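Local coordinates for beta-mannosidase (Trichoderma harzianum, PDB 4CVU), which probably hydrolyses terminal beta-D-mannose residues from the non-reducing ends of beta-mannosides, as a member of glycoside hydrolase family 2, at residues Q240-A245 / V524-S529; F375-H380 / D760-V765; C672-L677 / W937-P942. All coordinates share one frame; numbering follows the deposited sequence.

Contact 1: Q240-A245 / V524-S529; sequences QFNNFA and VLAANS. With NAG (2-acetamido-2-deoxy-beta-D-glucopyranose), chain E; NAG (2-acetamido-2-deoxy-beta-D-glucopyranose), chain B.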
loop_
_atom_site.group_PDB
_atom_site.type_symbol
_atom_site.label_atom_id
_atom_site.label_comp_id
_atom_site.label_asym_id
_atom_site.label_seq_id
_atom_site.Cartn_x
_atom_site.Cartn_y
_atom_site.Cartn_z
ATOM N N GLN A 240 35.045 32.673 -33.074
ATOM C CA GLN A 240 34.904 31.953 -31.790
ATOM C C GLN A 240 35.353 30.510 -31.916
ATOM O O GLN A 240 35.005 29.818 -32.873
ATOM C CB GLN A 240 33.451 32.015 -31.272
ATOM C CG GLN A 240 33.174 31.253 -29.965
ATOM C CD GLN A 240 31.766 31.483 -29.423
ATOM O OE1 GLN A 240 30.936 32.189 -30.015
ATOM N NE2 GLN A 240 31.491 30.887 -28.244
ATOM N N PHE A 241 36.069 30.040 -30.913
ATOM C CA PHE A 241 36.375 28.632 -30.779
ATOM C C PHE A 241 35.985 28.062 -29.404
ATOM O O PHE A 241 35.855 28.796 -28.445
ATOM C CB PHE A 241 37.860 28.398 -31.031
ATOM C CG PHE A 241 38.253 26.949 -30.970
ATOM C CD1 PHE A 241 37.861 26.073 -31.964
ATOM C CD2 PHE A 241 38.943 26.454 -29.889
ATOM C CE1 PHE A 241 38.213 24.741 -31.900
ATOM C CE2 PHE A 241 39.281 25.125 -29.819
ATOM C CZ PHE A 241 38.923 24.271 -30.830
ATOM N N ASN A 242 35.829 26.761 -29.312
ATOM C CA ASN A 242 35.467 26.130 -28.061
ATOM C C ASN A 242 36.466 26.406 -26.953
ATOM O O ASN A 242 37.654 26.325 -27.158
ATOM C CB ASN A 242 35.335 24.627 -28.280
ATOM C CG ASN A 242 34.568 24.288 -29.542
ATOM O OD1 ASN A 242 35.047 24.475 -30.649
ATOM N ND2 ASN A 242 33.393 23.783 -29.377
ATOM N N ASN A 243 35.959 26.726 -25.771
ATOM C CA ASN A 243 36.780 26.864 -24.576
ATOM C C ASN A 243 37.583 28.176 -24.468
ATOM O O ASN A 243 38.340 28.367 -23.554
ATOM C CB ASN A 243 37.692 25.639 -24.408
ATOM C CG ASN A 243 36.927 24.385 -23.998
ATOM O OD1 ASN A 243 36.886 24.071 -22.831
ATOM N ND2 ASN A 243 36.304 23.714 -24.920
ATOM N N PHE A 244 37.387 29.097 -25.406
ATOM C CA PHE A 244 38.064 30.398 -25.396
ATOM C C PHE A 244 37.020 31.530 -25.441
ATOM O O PHE A 244 35.979 31.418 -26.125
ATOM C CB PHE A 244 39.031 30.517 -26.587
ATOM C CG PHE A 244 40.228 29.617 -26.484
ATOM C CD1 PHE A 244 40.179 28.339 -26.963
ATOM C CD2 PHE A 244 41.398 30.052 -25.890
ATOM C CE1 PHE A 244 41.269 27.486 -26.871
ATOM C CE2 PHE A 244 42.493 29.211 -25.779
ATOM C CZ PHE A 244 42.430 27.922 -26.257
ATOM N N ALA A 245 37.269 32.582 -24.667
ATOM C CA ALA A 245 36.336 33.697 -24.563
ATOM C C ALA A 245 36.193 34.377 -25.928
ATOM O O ALA A 245 37.188 34.774 -26.496
ATOM C CB ALA A 245 36.849 34.697 -23.556
ATOM N N VAL A 524 34.873 15.368 -32.423
ATOM C CA VAL A 524 33.462 15.280 -32.865
ATOM C C VAL A 524 32.649 16.517 -32.458
ATOM O O VAL A 524 31.901 17.078 -33.272
ATOM C CB VAL A 524 32.758 14.023 -32.342
ATOM C CG1 VAL A 524 31.260 14.073 -32.627
ATOM C CG2 VAL A 524 33.337 12.774 -32.972
ATOM N N LEU A 525 32.791 16.976 -31.223
ATOM C CA LEU A 525 32.083 18.197 -30.789
ATOM C C LEU A 525 32.534 19.440 -31.581
ATOM O O LEU A 525 31.697 20.253 -32.021
ATOM C CB LEU A 525 32.321 18.476 -29.314
ATOM C CG LEU A 525 31.784 19.815 -28.793
ATOM C CD1 LEU A 525 30.292 19.957 -29.053
ATOM C CD2 LEU A 525 32.055 19.924 -27.305
ATOM N N ALA A 526 33.853 19.608 -31.665
ATOM C CA ALA A 526 34.434 20.723 -32.407
ATOM C C ALA A 526 34.033 20.734 -33.899
ATOM O O ALA A 526 33.818 21.804 -34.477
ATOM C CB ALA A 526 35.954 20.760 -32.264
ATOM N N ALA A 527 33.885 19.562 -34.483
ATOM C CA ALA A 527 33.388 19.457 -35.841
ATOM C C ALA A 527 31.968 19.998 -35.985
ATOM O O ALA A 527 31.586 20.469 -37.052
ATOM C CB ALA A 527 33.438 18.018 -36.293
ATOM N N ASN A 528 31.175 19.923 -34.917
ATOM C CA ASN A 528 29.731 20.249 -34.982
ATOM C C ASN A 528 29.266 21.438 -34.148
ATOM O O ASN A 528 28.068 21.755 -34.126
ATOM C CB ASN A 528 28.931 18.986 -34.640
ATOM C CG ASN A 528 29.010 17.947 -35.756
ATOM O OD1 ASN A 528 28.325 18.060 -36.767
ATOM N ND2 ASN A 528 29.844 16.940 -35.567
ATOM N N SER A 529 30.206 22.114 -33.497
ATOM C CA SER A 529 29.891 23.274 -32.654
ATOM C C SER A 529 31.116 24.154 -32.435
ATOM O O SER A 529 32.171 23.641 -32.050
ATOM C CB SER A 529 29.370 22.799 -31.265
ATOM O OG SER A 529 28.865 23.891 -30.520
HETATM C C1 NAG E . 32.066 20.349 -40.510
HETATM C C2 NAG E . 31.987 18.944 -41.117
HETATM C C3 NAG E . 32.910 18.013 -40.362
HETATM C C4 NAG E . 34.298 18.596 -40.251
HETATM C C5 NAG E . 34.238 20.032 -39.723
HETATM C C6 NAG E . 35.624 20.685 -39.660
HETATM C C7 NAG E . 29.770 18.673 -42.112
HETATM C C8 NAG E . 28.374 18.138 -41.996
HETATM N N2 NAG E . 30.628 18.449 -41.123
HETATM O O3 NAG E . 33.035 16.795 -41.053
HETATM O O4 NAG E . 35.073 17.877 -39.308
HETATM O O5 NAG E . 33.388 20.816 -40.516
HETATM O O6 NAG E . 36.295 20.491 -40.908
HETATM O O7 NAG E . 30.069 19.289 -43.137
HETATM C C1 NAG B . 28.974 24.610 -40.163
HETATM C C2 NAG B . 30.459 24.859 -40.419
HETATM C C3 NAG B . 31.046 23.689 -41.179
HETATM C C4 NAG B . 30.812 22.383 -40.396
HETATM C C5 NAG B . 29.327 22.258 -40.057
HETATM C C6 NAG B . 28.960 21.098 -39.137
HETATM C C7 NAG B . 31.124 27.208 -40.611
HETATM C C8 NAG B . 31.192 28.426 -41.489
HETATM N N2 NAG B . 30.604 26.114 -41.149
HETATM O O3 NAG B . 32.423 23.927 -41.339
HETATM O O4 NAG B . 31.197 21.269 -41.177
HETATM O O5 NAG B . 28.860 23.420 -39.421
HETATM O O6 NAG B . 27.544 21.025 -39.094
HETATM O O7 NAG B . 31.549 27.268 -39.460
HETATM O O HOH W 1 34.794 24.250 -33.526
#
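The polar part of this contact rests on one buried carboxamide: Asn242 reaches from a loop to the end of a helix and gives its ND2 to the backbone O of Ser529, 2.9 Å away, with an N-H...O angle of 157°. Ser529 O lies close to the plane of the amide, yet ND2 stands 49° out of the carbonyl plane and so misses the lone pairs. The same ND2 also donates to the O of Ile532, and these two bonds fix how the amide is turned. A water lies 2.9 Å from Asn242 OD1 and 2.8 Å from Ala526 O, placed to donate to either, though other acceptors compete for its protons. Replacing Asn242 by a leucine would probably leave the carbonyls of Ser529 and Ile532 without this donor and the water without its acceptor in the loop.

Beyond these bonds, the amide brushes the helix: Asn242 OD1 comes within 4.2 Å of Ala526 CB, and ND2 lies 4.3 Å from Leu525 CG. CG of Asn242 stands anti to its own carbonyl carbon (chi1 -45°), which sends the amide out toward the helix.

Within 524-529, Asn528 ND2 bonds back to Val524 O at 3.1 Å, while its OD1 takes a bond from Arg473. A glycan attached to the protein also touches the helix here: Ala527 CB lies 3.4 Å from O4 of the chain E NAG.

Asn242 is the second residue of a type II beta turn, Phe241 to Phe244, between two strands of the Ig-like sheet. Helix 506-528 leads into strand 534-535 of the mixed sheet. The contact is consistent with a domain interface of the family 2 architecture, a turn of the Ig-like domain docked on what is probably an alpha/beta-barrel helix.

Contact 2: F375-H380 / D760-V765; sequences FEINGH and DLWEPV
The carbonyl O of Ile377 is gripped twice by His380, and both residues then meet Trp762. His380 N donates to Ile377 O at 3.0 Å, and His380 ND1 adds a weak bond at 3.4 Å, the oxygen lying in the imidazole plane at its edge. In return Ile377 N donates to His380 O at 2.7 Å, so the two residues form a hydrogen-bonded antiparallel pair around a type I' turn. Asn378 and Gly379 occupy its corners, both with positive phi; at Gly379 a side chain would press on the carbonyl O of the residue before it.

The weak ND1 bond may help to orient the imidazole; the rest of the contact is aromatic and apolar. Trp762 comes in with the far rim of its six-membered ring: CZ3 sits over one face of the imidazole, 3.6 Å from His380 CG. The two planes are nearly parallel, 10° apart, but strongly displaced, with centroids 4.9 Å apart and little overlap. The His380 methylene lies over the face of that same six-membered ring, toward its CZ3-CH2 rim: CB is 3.9 Å from the ring centroid and 21° off its normal, a CH-pi contact. With CG1 of Ile377 anti to the backbone N (chi1 -176°), the branch left to meet the indole is CG2, which touches Trp762 CH2 at 3.9 Å; the two side chains cross at about a right angle.

The turn links strand 374-377 to strand 380-389, which goes on to lie parallel to strands 418-421 and 702-705 in the barrel sheet. Trp762 projects from the loop joining strands 752-759 and 765-774 of the Ig/CBM-like domain, resting also on Phe382 and Pro833. Asp760 forms a salt bridge with Lys385, binding the same loop to strand 380-389.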
loop_
_atom_site.group_PDB
_atom_site.type_symbol
_atom_site.label_atom_id
_atom_site.label_comp_id
_atom_site.label_asym_id
_atom_site.label_seq_id
_atom_site.Cartn_x
_atom_site.Cartn_y
_atom_site.Cartn_z
ATOM N N PHE A 375 31.951 29.802 -15.386
ATOM C CA PHE A 375 31.161 30.068 -16.548
ATOM C C PHE A 375 31.078 31.582 -16.809
ATOM O O PHE A 375 31.108 32.362 -15.866
ATOM C CB PHE A 375 29.777 29.477 -16.345
ATOM C CG PHE A 375 29.728 27.978 -16.431
ATOM C CD1 PHE A 375 29.978 27.185 -15.321
ATOM C CD2 PHE A 375 29.404 27.352 -17.633
ATOM C CE1 PHE A 375 29.906 25.822 -15.426
ATOM C CE2 PHE A 375 29.321 25.985 -17.728
ATOM C CZ PHE A 375 29.591 25.223 -16.643
ATOM N N GLU A 376 30.951 31.979 -18.068
ATOM C CA GLU A 376 30.701 33.371 -18.474
ATOM C C GLU A 376 29.550 33.457 -19.478
ATOM O O GLU A 376 29.512 32.689 -20.434
ATOM C CB GLU A 376 31.939 33.969 -19.112
ATOM C CG GLU A 376 33.140 34.008 -18.186
ATOM C CD GLU A 376 34.374 34.590 -18.826
ATOM O OE1 GLU A 376 34.292 35.109 -19.970
ATOM O OE2 GLU A 376 35.448 34.509 -18.189
ATOM N N ILE A 377 28.627 34.385 -19.271
ATOM C CA ILE A 377 27.495 34.545 -20.184
ATOM C C ILE A 377 27.617 35.882 -20.891
ATOM O O ILE A 377 27.651 36.910 -20.267
ATOM C CB ILE A 377 26.126 34.386 -19.496
ATOM C CG1 ILE A 377 24.939 34.468 -20.466
ATOM C CG2 ILE A 377 25.914 35.426 -18.420
ATOM C CD1 ILE A 377 24.697 33.283 -21.343
ATOM N N ASN A 378 27.726 35.823 -22.214
ATOM C CA ASN A 378 27.920 37.005 -23.024
ATOM C C ASN A 378 29.098 37.824 -22.469
ATOM O O ASN A 378 29.017 38.996 -22.375
ATOM C CB ASN A 378 26.667 37.847 -23.071
ATOM C CG ASN A 378 25.525 37.141 -23.750
ATOM O OD1 ASN A 378 25.726 36.481 -24.745
ATOM N ND2 ASN A 378 24.313 37.278 -23.200
ATOM N N GLY A 379 30.159 37.172 -22.079
ATOM C CA GLY A 379 31.342 37.853 -21.605
ATOM C C GLY A 379 31.382 38.185 -20.132
ATOM O O GLY A 379 32.415 38.542 -19.631
ATOM N N HIS A 380 30.278 38.009 -19.420
ATOM C CA HIS A 380 30.235 38.305 -17.973
ATOM C C HIS A 380 30.329 37.037 -17.137
ATOM O O HIS A 380 29.573 36.093 -17.347
ATOM C CB HIS A 380 28.954 39.040 -17.583
ATOM C CG HIS A 380 28.692 40.275 -18.394
ATOM N ND1 HIS A 380 28.173 40.232 -19.674
ATOM C CD2 HIS A 380 28.864 41.585 -18.104
ATOM C CE1 HIS A 380 28.028 41.465 -20.130
ATOM N NE2 HIS A 380 28.452 42.302 -19.204
ATOM N N ASP A 760 25.553 38.256 -5.315
ATOM C CA ASP A 760 25.912 37.793 -6.656
ATOM C C ASP A 760 25.633 38.801 -7.793
ATOM O O ASP A 760 25.751 38.468 -8.987
ATOM C CB ASP A 760 25.270 36.440 -6.955
ATOM C CG ASP A 760 23.777 36.525 -7.206
ATOM O OD1 ASP A 760 23.165 37.633 -7.098
ATOM O OD2 ASP A 760 23.220 35.450 -7.504
ATOM N N LEU A 761 25.235 40.006 -7.409
ATOM C CA LEU A 761 24.902 41.047 -8.372
ATOM C C LEU A 761 26.169 41.531 -9.073
ATOM O O LEU A 761 27.284 41.369 -8.550
ATOM C CB LEU A 761 24.194 42.209 -7.678
ATOM C CG LEU A 761 22.874 41.864 -6.995
ATOM C CD1 LEU A 761 22.444 43.024 -6.103
ATOM C CD2 LEU A 761 21.777 41.502 -7.988
ATOM N N TRP A 762 25.992 42.113 -10.255
ATOM C CA TRP A 762 27.138 42.541 -11.088
ATOM C C TRP A 762 27.535 44.009 -10.859
ATOM O O TRP A 762 28.240 44.599 -11.662
ATOM C CB TRP A 762 26.872 42.290 -12.581
ATOM C CG TRP A 762 26.562 40.826 -12.952
ATOM C CD1 TRP A 762 26.627 39.724 -12.126
ATOM C CD2 TRP A 762 26.188 40.336 -14.237
ATOM N NE1 TRP A 762 26.303 38.606 -12.822
ATOM C CE2 TRP A 762 26.004 38.948 -14.115
ATOM C CE3 TRP A 762 25.964 40.940 -15.486
ATOM C CZ2 TRP A 762 25.606 38.147 -15.199
ATOM C CZ3 TRP A 762 25.570 40.149 -16.552
ATOM C CH2 TRP A 762 25.396 38.767 -16.402
ATOM N N GLU A 763 27.079 44.573 -9.761
ATOM C CA GLU A 763 27.440 45.933 -9.343
ATOM C C GLU A 763 27.443 45.979 -7.805
ATOM O O GLU A 763 26.744 45.191 -7.164
ATOM C CB GLU A 763 26.439 46.947 -9.886
ATOM C CG GLU A 763 25.048 46.806 -9.286
ATOM C CD GLU A 763 23.986 47.591 -10.024
ATOM O OE1 GLU A 763 24.081 47.737 -11.270
ATOM O OE2 GLU A 763 23.039 48.053 -9.346
ATOM N N PRO A 764 28.246 46.877 -7.218
ATOM C CA PRO A 764 28.170 47.074 -5.773
ATOM C C PRO A 764 26.751 47.382 -5.287
ATOM O O PRO A 764 25.952 47.943 -6.028
ATOM C CB PRO A 764 29.122 48.260 -5.516
ATOM C CG PRO A 764 29.575 48.745 -6.858
ATOM C CD PRO A 764 29.367 47.623 -7.814
ATOM N N VAL A 765 26.442 46.958 -4.063
ATOM C CA VAL A 765 25.219 47.359 -3.369
ATOM C C VAL A 765 25.520 47.716 -1.924
ATOM O O VAL A 765 26.500 47.247 -1.349
ATOM C CB VAL A 765 24.130 46.267 -3.379
ATOM C CG1 VAL A 765 23.723 45.969 -4.799
ATOM C CG2 VAL A 765 24.596 44.983 -2.703
#

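Contact 3: C672-L677 / W937-P942; sequences CHATQL and WDLTTP
Leu939 points its branched end at one face of helix 664-692, where His673, Ala674 and Leu677 receive it. Toward Leu677 the meeting is tip to tip: the CD1 methyls of Leu677 and Leu939 stand 3.9 Å apart. Toward His673 it is crosswise, the two side chains at about a right angle, and CD2 of Leu939 lies near the plane of the imidazole at its edge, 4.2 Å from His673 CD2. Ala674 adds its short side chain, with CB 4.3 Å from Leu939 CD1.

His673 has CG anti to its backbone N (chi1 -178°), which lays the imidazole along the helix with Leu677 CG over one face; Trp888 also meets this ring. The two methyls of Leu939 are thereby divided, one against aliphatic carbon and the other against a ring edge.

The chain around Leu939 is held by Lys661, whose NZ bonds to the carbonyls of Asp938, just before it, and Thr941, two residues after. Helix 664-692 precedes strand 702-705, which pairs in parallel with 380-389, and is probably a barrel helix. The contact is consistent with an apolar interface between domains, in which the tail that follows the last strand of the C-terminal Ig-fold domain rests on a helix of the probable alpha/beta barrel.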
loop_
_atom_site.group_PDB
_atom_site.type_symbol
_atom_site.label_atom_id
_atom_site.label_comp_id
_atom_site.label_asym_id
_atom_site.label_seq_id
_atom_site.Cartn_x
_atom_site.Cartn_y
_atom_site.Cartn_z
ATOM N N CYS A 672 11.603 11.033 10.127
ATOM C CA CYS A 672 11.883 11.457 8.758
ATOM C C CYS A 672 12.213 12.968 8.631
ATOM O O CYS A 672 13.050 13.353 7.831
ATOM C CB CYS A 672 10.712 11.092 7.812
ATOM S SG CYS A 672 10.610 9.312 7.492
ATOM N N HIS A 673 11.521 13.804 9.400
ATOM C CA HIS A 673 11.643 15.253 9.336
ATOM C C HIS A 673 12.949 15.714 9.986
ATOM O O HIS A 673 13.606 16.599 9.454
ATOM C CB HIS A 673 10.441 15.869 10.025
ATOM C CG HIS A 673 10.407 17.355 9.994
ATOM N ND1 HIS A 673 10.371 18.067 8.829
ATOM C CD2 HIS A 673 10.385 18.268 10.988
ATOM C CE1 HIS A 673 10.344 19.359 9.094
ATOM N NE2 HIS A 673 10.336 19.506 10.398
ATOM N N ALA A 674 13.359 15.084 11.085
ATOM C CA ALA A 674 14.682 15.429 11.696
ATOM C C ALA A 674 15.868 15.194 10.775
ATOM O O ALA A 674 16.847 15.978 10.808
ATOM C CB ALA A 674 14.876 14.695 13.023
ATOM N N THR A 675 15.850 14.082 10.018
ATOM C CA THR A 675 16.896 13.809 9.020
ATOM C C THR A 675 16.934 14.922 8.002
ATOM O O THR A 675 18.019 15.326 7.565
ATOM C CB THR A 675 16.806 12.421 8.330
ATOM O OG1 THR A 675 15.652 12.360 7.446
ATOM C CG2 THR A 675 16.728 11.308 9.339
ATOM N N GLN A 676 15.758 15.457 7.629
ATOM C CA GLN A 676 15.692 16.560 6.688
ATOM C C GLN A 676 16.239 17.864 7.250
ATOM O O GLN A 676 16.737 18.644 6.515
ATOM C CB GLN A 676 14.236 16.813 6.247
ATOM C CG GLN A 676 13.753 15.712 5.364
ATOM C CD GLN A 676 12.432 16.037 4.725
ATOM O OE1 GLN A 676 11.999 17.185 4.692
ATOM N NE2 GLN A 676 11.834 15.039 4.141
ATOM N N LEU A 677 16.094 18.086 8.550
ATOM C CA LEU A 677 16.570 19.300 9.165
ATOM C C LEU A 677 18.080 19.310 9.131
ATOM O O LEU A 677 18.698 20.380 8.942
ATOM C CB LEU A 677 16.104 19.411 10.614
ATOM C CG LEU A 677 14.600 19.609 10.882
ATOM C CD1 LEU A 677 14.391 19.688 12.376
ATOM C CD2 LEU A 677 14.049 20.862 10.198
ATOM N N TRP A 937 9.973 22.270 18.624
ATOM C CA TRP A 937 9.358 21.827 19.879
ATOM C C TRP A 937 8.593 20.533 19.713
ATOM O O TRP A 937 8.601 19.666 20.579
ATOM C CB TRP A 937 8.421 22.937 20.417
ATOM C CG TRP A 937 7.457 22.486 21.465
ATOM C CD1 TRP A 937 6.123 22.181 21.291
ATOM C CD2 TRP A 937 7.751 22.250 22.836
ATOM N NE1 TRP A 937 5.588 21.779 22.468
ATOM C CE2 TRP A 937 6.557 21.804 23.439
ATOM C CE3 TRP A 937 8.910 22.364 23.610
ATOM C CZ2 TRP A 937 6.473 21.476 24.800
ATOM C CZ3 TRP A 937 8.841 22.036 24.969
ATOM C CH2 TRP A 937 7.619 21.597 25.556
ATOM N N ASP A 938 7.933 20.382 18.575
ATOM C CA ASP A 938 7.038 19.235 18.413
ATOM C C ASP A 938 7.799 17.909 18.226
ATOM O O ASP A 938 7.230 16.860 18.451
ATOM C CB ASP A 938 6.101 19.465 17.239
ATOM C CG ASP A 938 5.111 20.550 17.528
ATOM O OD1 ASP A 938 4.292 20.363 18.442
ATOM O OD2 ASP A 938 5.168 21.594 16.862
ATOM N N LEU A 939 9.088 17.965 17.878
ATOM C CA LEU A 939 9.904 16.745 17.805
ATOM C C LEU A 939 10.074 16.091 19.184
ATOM O O LEU A 939 10.316 14.897 19.261
ATOM C CB LEU A 939 11.288 17.030 17.223
ATOM C CG LEU A 939 11.375 17.565 15.781
ATOM C CD1 LEU A 939 12.823 17.687 15.371
ATOM C CD2 LEU A 939 10.657 16.639 14.824
ATOM N N THR A 940 9.899 16.875 20.242
ATOM C CA THR A 940 10.302 16.517 21.598
ATOM C C THR A 940 9.114 16.027 22.449
ATOM O O THR A 940 9.325 15.537 23.542
ATOM C CB THR A 940 11.005 17.732 22.284
ATOM O OG1 THR A 940 10.044 18.610 22.901
ATOM C CG2 THR A 940 11.837 18.575 21.259
ATOM N N THR A 941 7.882 16.154 21.953
ATOM C CA THR A 941 6.686 15.752 22.677
ATOM C C THR A 941 6.280 14.289 22.390
ATOM O O THR A 941 6.647 13.745 21.346
ATOM C CB THR A 941 5.495 16.653 22.301
ATOM O OG1 THR A 941 5.282 16.620 20.886
ATOM C CG2 THR A 941 5.747 18.096 22.727
ATOM N N PRO A 942 5.544 13.659 23.286
ATOM C CA PRO A 942 5.127 12.293 23.050
ATOM C C PRO A 942 3.992 12.288 22.048
ATOM O O PRO A 942 3.421 13.362 21.836
ATOM C CB PRO A 942 4.658 11.820 24.427
ATOM C CG PRO A 942 4.584 13.021 25.280
ATOM C CD PRO A 942 4.790 14.218 24.409
ATOM O OXT PRO A 942 3.744 11.231 21.455
#

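In the fold
From the N terminus, the chain first passes 240-245 in the Ig-like domain and then 375-380 at the entry to the barrel. Contact 1 closes at 524-529, a loop of 278 residues. Contact 2, opened inside that loop, closes only at 760-765, so the two cross. Contact 3 opens at 672-677, still within the span of contact 2, and closes at 937-942 by the C terminus; contacts 2 and 3 therefore cross as well, while 1 and 3 follow in series. Each appears to join the barrel region to a different beta domain. Contacts 1 and 3, with centres about 51 Å apart, lie on opposite sides of the chain's centre.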